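Udp-n-acetylglucosamine pyrophosphorylase (PDB 4BQH) probably catalyses the formation of UDP-N-acetyl-alpha-D-glucosamine and diphosphate from UTP and N-acetyl-alpha-D-glucosamine 1-phosphate. Local coordinates at residues A[492-497]-A[524-529]. Residues are numbered along the deposited sequence; the frame is centred on the assembly and turned at random.
Sequences VAVMRS and HQLLRN
Ala493 O, gripped by both Ser497 N and Ser497 OG at 3.0 Å, immediately precedes Val494, which packs against Leu526 of the other helix. The two donors arrive from opposite faces of the carbonyl plane, OG tilted 30° from it; serine suits the place because its short hydroxyl can bond back four residues within its own helix. This is helix-to-helix packing between 485-497 and 519-528, and the centre of the contact lies about 37 Å from the centre of the chain. Val494, short and branched, lets the backbones come close, its CA 6.4 Å from Leu526 CA. With CG1 anti to the backbone N (chi1 175°), both methyls border Leu526 O, CG1 in van der Waals contact at 3.5 Å, while Pro530 adds a further apolar neighbour. Leucine suits its buried position because its fork offers two apolar surfaces: Leu526 CD1 meets Met495 CG at 3.8 Å. Across from it, Met495, bent at chi2 and chi3, crosses the leucine at a slant; an unbranched, flexible thioether can lie there while also touching Thr460 and Ile464 of helix 448-471. Ile500 meets both side chains. Met495 SD lies 3.9 Å from both CD1 and CD2 of Leu526.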
ATOM      1  N   VAL A 492     -23.051 -28.363   2.123  1.00 26.05           N
ATOM      2  CA  VAL A 492     -21.660 -28.335   2.564  1.00 25.69           C
ATOM      3  C   VAL A 492     -20.958 -29.592   2.076  1.00 25.62           C
ATOM      4  O   VAL A 492     -19.802 -29.538   1.641  1.00 24.90           O
ATOM      5  CB  VAL A 492     -21.513 -28.238   4.103  1.00 26.73           C
ATOM      6  CG1 VAL A 492     -20.043 -28.294   4.514  1.00 27.80           C
ATOM      7  CG2 VAL A 492     -22.143 -26.964   4.622  1.00 29.16           C
ATOM      8  N   ALA A 493     -21.654 -30.729   2.161  1.00 24.68           N
ATOM      9  CA  ALA A 493     -21.075 -31.990   1.712  1.00 23.57           C
ATOM     10  C   ALA A 493     -20.755 -31.943   0.225  1.00 23.21           C
ATOM     11  O   ALA A 493     -19.714 -32.468  -0.199  1.00 24.05           O
ATOM     12  CB  ALA A 493     -21.983 -33.174   2.051  1.00 24.40           C
ATOM     13  N   VAL A 494     -21.634 -31.314  -0.560  1.00 23.07           N
ATOM     14  CA  VAL A 494     -21.378 -31.081  -1.988  1.00 23.35           C
ATOM     15  C   VAL A 494     -20.150 -30.178  -2.200  1.00 24.48           C
ATOM     16  O   VAL A 494     -19.319 -30.488  -3.057  1.00 22.45           O
ATOM     17  CB  VAL A 494     -22.618 -30.535  -2.733  1.00 24.21           C
ATOM     18  CG1 VAL A 494     -22.302 -30.180  -4.183  1.00 23.48           C
ATOM     19  CG2 VAL A 494     -23.733 -31.574  -2.701  1.00 24.41           C
ATOM     20  N   MET A 495     -20.030 -29.100  -1.410  1.00 24.21           N
ATOM     21  CA  MET A 495     -18.886 -28.167  -1.528  1.00 27.14           C
ATOM     22  C   MET A 495     -17.594 -28.942  -1.372  1.00 27.63           C
ATOM     23  O   MET A 495     -16.669 -28.801  -2.171  1.00 26.58           O
ATOM     24  CB  MET A 495     -18.894 -27.097  -0.426  1.00 29.16           C
ATOM     25  CG  MET A 495     -19.935 -26.000  -0.507  1.00 32.96           C
ATOM     26  SD  MET A 495     -19.577 -24.648  -1.637  1.00 37.42           S
ATOM     27  CE  MET A 495     -18.177 -23.805  -0.896  1.00 30.87           C
ATOM     28  N   ARG A 496     -17.545 -29.761  -0.327  1.00 28.17           N
ATOM     29  CA  ARG A 496     -16.348 -30.523  -0.005  1.00 30.11           C
ATOM     30  C   ARG A 496     -15.972 -31.584  -1.029  1.00 30.71           C
ATOM     31  O   ARG A 496     -14.841 -31.583  -1.536  1.00 31.97           O
ATOM     32  CB  ARG A 496     -16.443 -31.095   1.403  1.00 30.65           C
ATOM     33  CG  ARG A 496     -16.149 -30.030   2.433  1.00 31.43           C
ATOM     34  CD  ARG A 496     -16.358 -30.518   3.844  1.00 33.73           C
ATOM     35  NE  ARG A 496     -16.495 -29.372   4.723  1.00 37.55           N
ATOM     36  CZ  ARG A 496     -16.055 -29.318   5.972  1.00 40.02           C
ATOM     37  NH1 ARG A 496     -15.431 -30.362   6.510  1.00 43.02           N
ATOM     38  NH2 ARG A 496     -16.235 -28.211   6.682  1.00 39.43           N
ATOM     39  N   SER A 497     -16.911 -32.460  -1.366  1.00 30.17           N
ATOM     40  CA  SER A 497     -16.590 -33.589  -2.239  1.00 29.43           C
ATOM     41  C   SER A 497     -16.439 -33.208  -3.718  1.00 28.59           C
ATOM     42  O   SER A 497     -15.750 -33.892  -4.467  1.00 29.11           O
ATOM     43  CB  SER A 497     -17.593 -34.732  -2.045  1.00 31.84           C
ATOM     44  OG  SER A 497     -18.898 -34.308  -2.383  1.00 32.84           O
ATOM     45  N   HIS A 524     -29.552 -23.976  -3.452  1.00 18.08           N
ATOM     46  CA  HIS A 524     -30.282 -24.453  -4.644  1.00 18.56           C
ATOM     47  C   HIS A 524     -29.280 -24.895  -5.694  1.00 18.73           C
ATOM     48  O   HIS A 524     -29.395 -25.985  -6.248  1.00 18.18           O
ATOM     49  CB  HIS A 524     -31.175 -23.343  -5.172  1.00 21.16           C
ATOM     50  CG  HIS A 524     -32.106 -23.769  -6.288  1.00 23.06           C
ATOM     51  ND1 HIS A 524     -31.830 -23.555  -7.592  1.00 25.83           N
ATOM     52  CD2 HIS A 524     -33.343 -24.400  -6.249  1.00 23.25           C
ATOM     53  CE1 HIS A 524     -32.840 -24.032  -8.346  1.00 24.72           C
ATOM     54  NE2 HIS A 524     -33.755 -24.560  -7.523  1.00 24.83           N
ATOM     55  N   GLN A 525     -28.269 -24.071  -5.960  1.00 17.33           N
ATOM     56  CA  GLN A 525     -27.230 -24.430  -6.955  1.00 17.79           C
ATOM     57  C   GLN A 525     -26.481 -25.687  -6.581  1.00 16.92           C
ATOM     58  O   GLN A 525     -26.236 -26.532  -7.445  1.00 17.14           O
ATOM     59  CB  GLN A 525     -26.191 -23.327  -7.067  1.00 17.83           C
ATOM     60  CG  GLN A 525     -26.687 -22.073  -7.745  1.00 18.72           C
ATOM     61  CD  GLN A 525     -25.657 -20.966  -7.656  1.00 19.58           C
ATOM     62  OE1 GLN A 525     -25.533 -20.294  -6.619  1.00 20.58           O
ATOM     63  NE2 GLN A 525     -24.908 -20.778  -8.736  1.00 18.34           N
ATOM     64  N   LEU A 526     -26.080 -25.785  -5.311  1.00 15.57           N
ATOM     65  CA  LEU A 526     -25.284 -26.906  -4.828  1.00 16.47           C
ATOM     66  C   LEU A 526     -26.038 -28.225  -4.908  1.00 18.06           C
ATOM     67  O   LEU A 526     -25.451 -29.257  -5.270  1.00 16.80           O
ATOM     68  CB  LEU A 526     -24.736 -26.674  -3.417  1.00 16.66           C
ATOM     69  CG  LEU A 526     -23.679 -25.573  -3.307  1.00 16.22           C
ATOM     70  CD1 LEU A 526     -23.382 -25.332  -1.835  1.00 16.55           C
ATOM     71  CD2 LEU A 526     -22.399 -25.934  -4.059  1.00 16.91           C
ATOM     72  N   LEU A 527     -27.334 -28.185  -4.593  1.00 17.21           N
ATOM     73  CA  LEU A 527     -28.116 -29.415  -4.624  1.00 19.29           C
ATOM     74  C   LEU A 527     -28.658 -29.784  -6.002  1.00 18.86           C
ATOM     75  O   LEU A 527     -28.953 -30.959  -6.232  1.00 21.63           O
ATOM     76  CB  LEU A 527     -29.246 -29.410  -3.575  1.00 20.09           C
ATOM     77  CG  LEU A 527     -28.906 -29.052  -2.126  1.00 21.75           C
ATOM     78  CD1 LEU A 527     -30.174 -28.938  -1.285  1.00 22.12           C
ATOM     79  CD2 LEU A 527     -27.933 -30.032  -1.496  1.00 23.26           C
ATOM     80  N   ARG A 528     -28.794 -28.818  -6.907  1.00 18.67           N
ATOM     81  CA  ARG A 528     -29.389 -29.072  -8.229  1.00 19.15           C
ATOM     82  C   ARG A 528     -28.354 -29.259  -9.347  1.00 18.51           C
ATOM     83  O   ARG A 528     -28.466 -30.189 -10.146  1.00 16.89           O
ATOM     84  CB  ARG A 528     -30.347 -27.953  -8.631  1.00 20.95           C
ATOM     85  CG  ARG A 528     -31.518 -27.690  -7.683  1.00 21.89           C
ATOM     86  CD  ARG A 528     -32.258 -28.965  -7.306  1.00 23.25           C
ATOM     87  NE  ARG A 528     -32.850 -29.616  -8.487  1.00 24.99           N
ATOM     88  CZ  ARG A 528     -33.560 -30.748  -8.459  1.00 26.52           C
ATOM     89  NH1 ARG A 528     -33.791 -31.372  -7.301  1.00 27.10           N
ATOM     90  NH2 ARG A 528     -34.038 -31.261  -9.603  1.00 25.43           N
ATOM     91  N   ASN A 529     -27.359 -28.364  -9.407  1.00 17.88           N
ATOM     92  CA  ASN A 529     -26.385 -28.350 -10.480  1.00 17.55           C
ATOM     93  C   ASN A 529     -25.219 -27.415 -10.141  1.00 17.18           C
ATOM     94  O   ASN A 529     -25.171 -26.296 -10.652  1.00 16.84           O
ATOM     95  CB  ASN A 529     -27.036 -27.865 -11.780  1.00 17.78           C
ATOM     96  CG  ASN A 529     -26.103 -27.939 -12.982  1.00 17.94           C
ATOM     97  OD1 ASN A 529     -25.133 -28.685 -12.994  1.00 18.79           O
ATOM     98  ND2 ASN A 529     -26.434 -27.195 -14.010  1.00 17.90           N
TER